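Clostripain-related protein (PDB 5L20) probably cleaves peptide bonds as a cysteine peptidase of the clostripain (C11) family, this chain being an N-terminal piece of the whole protein. Local coordinates at residues A[7-18]-A[44-55]. Sequence-based numbering, arbitrary orientation.
Sequences PTEQTVFMYLPW and DERIIIFMCTTA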
ATOM      1  N   PRO A   7      14.521  11.092   1.384  1.00 31.99           N
ATOM      2  CA  PRO A   7      13.234  11.787   1.534  1.00 26.58           C
ATOM      3  C   PRO A   7      12.712  11.648   2.952  1.00 27.49           C
ATOM      4  O   PRO A   7      12.738  10.561   3.527  1.00 32.98           O
ATOM      5  CB  PRO A   7      12.321  11.070   0.537  1.00 25.88           C
ATOM      6  CG  PRO A   7      12.898   9.705   0.438  1.00 42.30           C
ATOM      7  CD  PRO A   7      14.381   9.845   0.615  1.00 27.11           C
ATOM      8  N   THR A   8      12.267  12.750   3.532  1.00 22.81           N
ATOM      9  CA  THR A   8      11.858  12.718   4.921  1.00 21.30           C
ATOM     10  C   THR A   8      10.536  13.422   5.162  1.00 17.30           C
ATOM     11  O   THR A   8      10.091  13.485   6.301  1.00 18.71           O
ATOM     12  CB  THR A   8      12.901  13.378   5.842  1.00 24.41           C
ATOM     13  OG1 THR A   8      13.167  14.709   5.385  1.00 33.91           O
ATOM     14  CG2 THR A   8      14.200  12.555   5.892  1.00 31.30           C
ATOM     15  N   GLU A   9       9.909  13.979   4.126  1.00 17.49           N
ATOM     16  CA  GLU A   9       8.715  14.786   4.395  1.00 18.42           C
ATOM     17  C   GLU A   9       7.414  13.975   4.513  1.00 12.73           C
ATOM     18  O   GLU A   9       6.635  14.205   5.447  1.00 15.25           O
ATOM     19  CB  GLU A   9       8.523  15.885   3.335  1.00 18.75           C
ATOM     20  CG  GLU A   9       9.581  16.982   3.365  1.00 18.94           C
ATOM     21  CD  GLU A   9       9.678  17.682   4.707  1.00 40.29           C
ATOM     22  OE1 GLU A   9       8.622  17.998   5.300  1.00 33.29           O
ATOM     23  OE2 GLU A   9      10.818  17.904   5.176  1.00 42.41           O
ATOM     24  N   GLN A  10       7.173  13.061   3.577  1.00 13.36           N
ATOM     25  CA  GLN A  10       5.866  12.415   3.505  1.00 11.52           C
ATOM     26  C   GLN A  10       5.967  11.001   3.000  1.00 13.49           C
ATOM     27  O   GLN A  10       6.724  10.725   2.093  1.00 13.14           O
ATOM     28  CB  GLN A  10       4.928  13.206   2.587  1.00 13.14           C
ATOM     29  CG  GLN A  10       3.510  12.634   2.516  1.00 12.66           C
ATOM     30  CD  GLN A  10       2.833  13.051   1.234  1.00 16.64           C
ATOM     31  OE1 GLN A  10       3.482  13.169   0.188  1.00 16.02           O
ATOM     32  NE2 GLN A  10       1.510  13.213   1.278  1.00 14.67           N
ATOM     33  N   THR A  11       5.218  10.095   3.627  1.00 10.61           N
ATOM     34  CA  THR A  11       4.990   8.759   3.112  1.00 11.11           C
ATOM     35  C   THR A  11       3.534   8.642   2.721  1.00 10.79           C
ATOM     36  O   THR A  11       2.640   8.912   3.559  1.00 11.96           O
ATOM     37  CB  THR A  11       5.259   7.701   4.186  1.00 12.29           C
ATOM     38  OG1 THR A  11       6.612   7.794   4.632  1.00 12.96           O
ATOM     39  CG2 THR A  11       4.987   6.323   3.661  1.00 13.61           C
ATOM     40  N   VAL A  12       3.290   8.261   1.471  1.00 10.03           N
ATOM     41  CA  VAL A  12       1.947   7.915   1.024  1.00  8.65           C
ATOM     42  C   VAL A  12       1.852   6.394   1.081  1.00 12.23           C
ATOM     43  O   VAL A  12       2.588   5.688   0.370  1.00 12.98           O
ATOM     44  CB  VAL A  12       1.661   8.417  -0.420  1.00 12.08           C
ATOM     45  CG1 VAL A  12       0.295   7.971  -0.895  1.00 11.75           C
ATOM     46  CG2 VAL A  12       1.777   9.951  -0.492  1.00 12.17           C
ATOM     47  N   PHE A  13       0.983   5.891   1.954  1.00 11.14           N
ATOM     48  CA  PHE A  13       0.810   4.459   2.131  1.00  9.17           C
ATOM     49  C   PHE A  13      -0.453   3.989   1.432  1.00  9.58           C
ATOM     50  O   PHE A  13      -1.557   4.321   1.863  1.00 10.53           O
ATOM     51  CB  PHE A  13       0.769   4.126   3.620  1.00 12.41           C
ATOM     52  CG  PHE A  13       0.514   2.672   3.915  1.00  9.48           C
ATOM     53  CD1 PHE A  13       1.168   1.668   3.196  1.00 11.02           C
ATOM     54  CD2 PHE A  13      -0.356   2.312   4.945  1.00 11.20           C
ATOM     55  CE1 PHE A  13       0.922   0.333   3.496  1.00 10.47           C
ATOM     56  CE2 PHE A  13      -0.581   0.993   5.243  1.00  9.85           C
ATOM     57  CZ  PHE A  13       0.045   0.002   4.525  1.00  8.49           C
ATOM     58  N   MET A  14      -0.287   3.194   0.378  1.00  8.97           N
ATOM     59  CA  MET A  14      -1.394   2.593  -0.333  1.00 10.42           C
ATOM     60  C   MET A  14      -1.630   1.212   0.269  1.00  9.08           C
ATOM     61  O   MET A  14      -0.740   0.330   0.192  1.00 11.30           O
ATOM     62  CB  MET A  14      -1.105   2.497  -1.829  1.00 11.38           C
ATOM     63  CG  MET A  14      -2.313   1.963  -2.592  1.00 13.26           C
ATOM     64  SD  MET A  14      -2.053   2.062  -4.376  1.00 16.65           S
ATOM     65  CE  MET A  14      -3.215   3.380  -4.708  1.00 19.64           C
ATOM     66  N   TYR A  15      -2.822   1.020   0.807  1.00  9.98           N
ATOM     67  CA  TYR A  15      -3.183  -0.153   1.596  1.00  9.30           C
ATOM     68  C   TYR A  15      -4.300  -0.908   0.883  1.00 10.06           C
ATOM     69  O   TYR A  15      -5.416  -0.376   0.718  1.00 10.13           O
ATOM     70  CB  TYR A  15      -3.633   0.313   2.993  1.00  9.21           C
ATOM     71  CG  TYR A  15      -4.125  -0.774   3.922  1.00  8.39           C
ATOM     72  CD1 TYR A  15      -3.290  -1.823   4.258  1.00 10.38           C
ATOM     73  CD2 TYR A  15      -5.407  -0.754   4.464  1.00 10.48           C
ATOM     74  CE1 TYR A  15      -3.705  -2.822   5.124  1.00 10.70           C
ATOM     75  CE2 TYR A  15      -5.833  -1.751   5.362  1.00 10.83           C
ATOM     76  CZ  TYR A  15      -4.978  -2.770   5.676  1.00 10.12           C
ATOM     77  OH  TYR A  15      -5.373  -3.786   6.497  1.00 11.43           O
ATOM     78  N   LEU A  16      -3.965  -2.119   0.416  1.00 10.02           N
ATOM     79  CA  LEU A  16      -4.834  -2.895  -0.459  1.00  9.57           C
ATOM     80  C   LEU A  16      -5.047  -4.283   0.154  1.00 12.97           C
ATOM     81  O   LEU A  16      -4.502  -5.299  -0.332  1.00 12.61           O
ATOM     82  CB  LEU A  16      -4.249  -2.982  -1.887  1.00 13.62           C
ATOM     83  CG  LEU A  16      -4.001  -1.624  -2.549  1.00 10.44           C
ATOM     84  CD1 LEU A  16      -3.102  -1.816  -3.780  1.00 12.25           C
ATOM     85  CD2 LEU A  16      -5.326  -0.988  -2.923  1.00 12.57           C
ATOM     86  N   PRO A  17      -5.800  -4.348   1.237  1.00 11.85           N
ATOM     87  CA  PRO A  17      -6.056  -5.651   1.855  1.00 12.01           C
ATOM     88  C   PRO A  17      -6.949  -6.498   0.953  1.00 12.76           C
ATOM     89  O   PRO A  17      -7.527  -6.003  -0.028  1.00 11.76           O
ATOM     90  CB  PRO A  17      -6.749  -5.289   3.173  1.00 12.90           C
ATOM     91  CG  PRO A  17      -7.419  -3.976   2.892  1.00 12.53           C
ATOM     92  CD  PRO A  17      -6.470  -3.245   1.957  1.00 10.75           C
ATOM     93  N   TRP A  18      -7.102  -7.767   1.310  1.00 14.14           N
ATOM     94  CA  TRP A  18      -7.807  -8.694   0.417  1.00 14.26           C
ATOM     95  C   TRP A  18      -9.246  -8.282   0.154  1.00 13.96           C
ATOM     96  O   TRP A  18      -9.989  -7.959   1.075  1.00 14.86           O
ATOM     97  CB  TRP A  18      -7.765 -10.106   1.010  1.00 13.56           C
ATOM     98  CG  TRP A  18      -8.414 -11.138   0.145  1.00 15.64           C
ATOM     99  CD1 TRP A  18      -9.535 -11.848   0.435  1.00 15.98           C
ATOM    100  CD2 TRP A  18      -7.971 -11.574  -1.146  1.00 15.10           C
ATOM    101  NE1 TRP A  18      -9.831 -12.710  -0.608  1.00 17.90           N
ATOM    102  CE2 TRP A  18      -8.888 -12.546  -1.592  1.00 16.23           C
ATOM    103  CE3 TRP A  18      -6.907 -11.213  -1.977  1.00 14.55           C
ATOM    104  CZ2 TRP A  18      -8.759 -13.190  -2.833  1.00 18.33           C
ATOM    105  CZ3 TRP A  18      -6.780 -11.853  -3.218  1.00 21.16           C
ATOM    106  CH2 TRP A  18      -7.707 -12.824  -3.625  1.00 22.69           C
ATOM    107  N   ASP A  44      11.064  14.315  -1.918  1.00 18.84           N
ATOM    108  CA  ASP A  44      10.838  14.503  -0.486  1.00 17.65           C
ATOM    109  C   ASP A  44       9.878  13.472   0.081  1.00 17.52           C
ATOM    110  O   ASP A  44       9.524  13.552   1.259  1.00 17.23           O
ATOM    111  CB  ASP A  44      10.239  15.878  -0.191  1.00 19.35           C
ATOM    112  CG  ASP A  44      11.238  16.999  -0.258  1.00 32.22           C
ATOM    113  OD1 ASP A  44      12.417  16.793   0.096  1.00 31.51           O
ATOM    114  OD2 ASP A  44      10.811  18.109  -0.650  1.00 34.93           O
ATOM    115  N   GLU A  45       9.419  12.559  -0.770  1.00 18.89           N
ATOM    116  CA  GLU A  45       8.330  11.651  -0.386  1.00 18.26           C
ATOM    117  C   GLU A  45       8.634  10.231  -0.810  1.00 22.73           C
ATOM    118  O   GLU A  45       9.417  10.014  -1.739  1.00 22.24           O
ATOM    119  CB  GLU A  45       7.001  12.094  -1.009  1.00 17.90           C
ATOM    120  CG  GLU A  45       6.580  13.533  -0.709  1.00 18.70           C
ATOM    121  CD  GLU A  45       7.131  14.548  -1.708  1.00 27.49           C
ATOM    122  OE1 GLU A  45       7.742  14.143  -2.725  1.00 27.07           O
ATOM    123  OE2 GLU A  45       6.938  15.759  -1.471  1.00 25.36           O
ATOM    124  N   ARG A  46       7.996   9.269  -0.137  1.00 16.17           N
ATOM    125  CA  ARG A  46       8.037   7.867  -0.549  1.00 15.42           C
ATOM    126  C   ARG A  46       6.617   7.351  -0.742  1.00 13.44           C
ATOM    127  O   ARG A  46       5.692   7.792  -0.046  1.00 14.23           O
ATOM    128  CB  ARG A  46       8.735   6.991   0.491  1.00 15.02           C
ATOM    129  CG  ARG A  46      10.255   7.200   0.677  1.00 19.86           C
ATOM    130  CD  ARG A  46      10.873   5.989   1.435  1.00 18.35           C
ATOM    131  NE  ARG A  46      12.208   6.228   1.968  1.00 28.95           N
ATOM    132  CZ  ARG A  46      12.465   6.878   3.105  1.00 31.74           C
ATOM    133  NH1 ARG A  46      11.473   7.386   3.839  1.00 25.82           N
ATOM    134  NH2 ARG A  46      13.723   7.052   3.503  1.00 33.46           N
ATOM    135  N   ILE A  47       6.460   6.398  -1.653  1.00 12.58           N
ATOM    136  CA  ILE A  47       5.215   5.670  -1.827  1.00 12.20           C
ATOM    137  C   ILE A  47       5.464   4.232  -1.397  1.00 13.38           C
ATOM    138  O   ILE A  47       6.347   3.563  -1.960  1.00 12.97           O
ATOM    139  CB  ILE A  47       4.712   5.691  -3.281  1.00 15.09           C
ATOM    140  CG1 ILE A  47       4.351   7.129  -3.685  1.00 15.87           C
ATOM    141  CG2 ILE A  47       3.502   4.775  -3.406  1.00 17.50           C
ATOM    142  CD1 ILE A  47       3.950   7.294  -5.108  1.00 16.38           C
ATOM    143  N   ILE A  48       4.708   3.774  -0.409  1.00 13.69           N
ATOM    144  CA  ILE A  48       4.823   2.427   0.145  1.00 11.79           C
ATOM    145  C   ILE A  48       3.487   1.729  -0.064  1.00 15.53           C
ATOM    146  O   ILE A  48       2.439   2.330   0.205  1.00 11.23           O
ATOM    147  CB  ILE A  48       5.143   2.455   1.655  1.00 11.95           C
ATOM    148  CG1 ILE A  48       6.403   3.274   1.960  1.00 12.16           C
ATOM    149  CG2 ILE A  48       5.158   1.023   2.217  1.00 14.88           C
ATOM    150  CD1 ILE A  48       7.669   2.681   1.317  1.00 15.85           C
ATOM    151  N   ILE A  49       3.502   0.496  -0.562  1.00 11.42           N
ATOM    152  CA  ILE A  49       2.290  -0.232  -0.855  1.00 11.00           C
ATOM    153  C   ILE A  49       2.256  -1.558  -0.117  1.00 12.11           C
ATOM    154  O   ILE A  49       3.245  -2.297  -0.136  1.00 11.83           O
ATOM    155  CB  ILE A  49       2.140  -0.482  -2.365  1.00 11.80           C
ATOM    156  CG1 ILE A  49       2.272   0.866  -3.100  1.00 15.22           C
ATOM    157  CG2 ILE A  49       0.844  -1.216  -2.654  1.00 12.97           C
ATOM    158  CD1 ILE A  49       1.974   0.821  -4.578  1.00 15.43           C
ATOM    159  N   PHE A  50       1.153  -1.821   0.580  1.00 12.85           N
ATOM    160  CA  PHE A  50       0.834  -3.137   1.132  1.00 11.33           C
ATOM    161  C   PHE A  50      -0.246  -3.719   0.265  1.00 11.92           C
ATOM    162  O   PHE A  50      -1.322  -3.130   0.138  1.00 11.99           O
ATOM    163  CB  PHE A  50       0.350  -3.049   2.579  1.00 11.90           C
ATOM    164  CG  PHE A  50      -0.167  -4.341   3.151  1.00 12.01           C
ATOM    165  CD1 PHE A  50      -1.500  -4.724   2.985  1.00 13.15           C
ATOM    166  CD2 PHE A  50       0.692  -5.168   3.892  1.00 11.72           C
ATOM    167  CE1 PHE A  50      -1.980  -5.913   3.580  1.00 12.67           C
ATOM    168  CE2 PHE A  50       0.226  -6.342   4.478  1.00 12.76           C
ATOM    169  CZ  PHE A  50      -1.104  -6.720   4.327  1.00 12.74           C
ATOM    170  N   MET A  51      -0.003  -4.883  -0.335  1.00 11.79           N
ATOM    171  CA  MET A  51      -1.052  -5.513  -1.113  1.00 12.07           C
ATOM    172  C   MET A  51      -1.151  -7.007  -0.841  1.00 14.83           C
ATOM    173  O   MET A  51      -0.141  -7.723  -0.924  1.00 15.37           O
ATOM    174  CB  MET A  51      -0.857  -5.281  -2.613  1.00 14.65           C
ATOM    175  CG  MET A  51      -1.953  -5.942  -3.397  1.00 16.85           C
ATOM    176  SD  MET A  51      -1.867  -5.537  -5.139  1.00 19.18           S
ATOM    177  CE  MET A  51      -3.071  -6.685  -5.769  1.00 17.35           C
ATOM    178  N   CYS A  52      -2.350  -7.459  -0.503  1.00 13.73           N
ATOM    179  CA  CYS A  52      -2.660  -8.893  -0.425  1.00 14.09           C
ATOM    180  C   CYS A  52      -2.728  -9.449  -1.835  1.00 17.94           C
ATOM    181  O   CYS A  52      -3.531  -8.994  -2.644  1.00 16.17           O
ATOM    182  CB  CYS A  52      -3.980  -9.140   0.301  1.00 11.64           C
ATOM    183  SG  CYS A  52      -3.911  -8.892   2.084  1.00 15.63           S
ATOM    184  N   THR A  53      -1.891 -10.439  -2.134  1.00 17.10           N
ATOM    185  CA  THR A  53      -1.971 -11.078  -3.443  1.00 18.16           C
ATOM    186  C   THR A  53      -2.912 -12.282  -3.381  1.00 18.80           C
ATOM    187  O   THR A  53      -3.422 -12.737  -4.414  1.00 22.38           O
ATOM    188  CB  THR A  53      -0.596 -11.516  -3.914  1.00 20.66           C
ATOM    189  OG1 THR A  53      -0.017 -12.331  -2.895  1.00 20.67           O
ATOM    190  CG2 THR A  53       0.316 -10.311  -4.135  1.00 20.81           C
ATOM    191  N   THR A  54      -3.101 -12.820  -2.172  1.00 17.06           N
ATOM    192  CA  THR A  54      -4.177 -13.765  -1.867  1.00 18.60           C
ATOM    193  C   THR A  54      -4.757 -13.374  -0.521  1.00 16.56           C
ATOM    194  O   THR A  54      -4.262 -12.422   0.108  1.00 17.90           O
ATOM    195  CB  THR A  54      -3.686 -15.236  -1.799  1.00 21.13           C
ATOM    196  OG1 THR A  54      -2.965 -15.437  -0.572  1.00 20.06           O
ATOM    197  CG2 THR A  54      -2.794 -15.591  -3.002  1.00 20.56           C
ATOM    198  N   ALA A  55      -5.757 -14.106  -0.042  1.00 16.31           N
ATOM    199  CA  ALA A  55      -6.368 -13.780   1.247  1.00 18.58           C
ATOM    200  C   ALA A  55      -5.374 -13.897   2.410  1.00 23.08           C
ATOM    201  O   ALA A  55      -5.565 -13.278   3.465  1.00 21.09           O
ATOM    202  CB  ALA A  55      -7.561 -14.667   1.502  1.00 21.79           C
TER
HETATM  203  O   HOH W   1      13.286   8.976   5.780  1.00 35.34           O
HETATM  204  O   HOH W   2      12.948  15.354   2.280  1.00 27.27           O
HETATM  205  O   HOH W   3      -5.396  -6.989  -2.471  1.00 14.50           O
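Strands 10-16 and 45-52 run parallel, their axes 4.7 Å apart at closest, and a ladder of backbone hydrogen bonds from Arg46 N to Gln10 O through to Cys52 N to Leu16 O joins them in register. One face of the pair carries Thr11, Phe13, Tyr15, Ile48 and Phe50. The Phe13 and Phe50 side chains project in the same direction, with the edge of the Phe13 ring against Phe50 CB. Phe13 CE1 meets Phe50 CB at 3.6 Å, and Ile48 O also sits at that ring's edge. Tyr15 keeps company with Phe50 too, the ring planes 34° apart, with Tyr15 CE1 3.6 Å from Phe50 CD1. Tyr78 meets Phe50 edge-to-face. On the other face Leu16 CB packs on Met51 CG, while Met51 also reaches helix 23-37.

At the start of the pair, Pro7 CG lies 3.8 Å above the plane of the Arg46 guanidinium, and the same CG touches the aliphatic Arg46 CG. Water 1 links Pro7 O to Arg46 NH2, and Ser100 holds NH1. Past the other end, Trp18 CG is anti to its backbone N (chi1 -178°), which lays the indole over the chain at Thr54 and Ala55. Ala55 CB makes a CH-pi contact 3.7 Å from the centroid of the Trp18 five-membered ring. Trp18 CE3 is 3.4 Å from Thr54 C, and Asp20 accepts a hydrogen bond from NE1. A serine in place of Trp18 would probably leave Ala55 CB and the Thr54 backbone without the ring that covers them, and Asp20 without its NE1 donor.

These are the two parallel strands of a beta-alpha-beta unit, connected by helix 23-37, within a mixed sheet. The chemistry implies a mainly apolar centre, polar and water-linked contacts at both ends, and the Trp18 indole packed on the chain after Cys52.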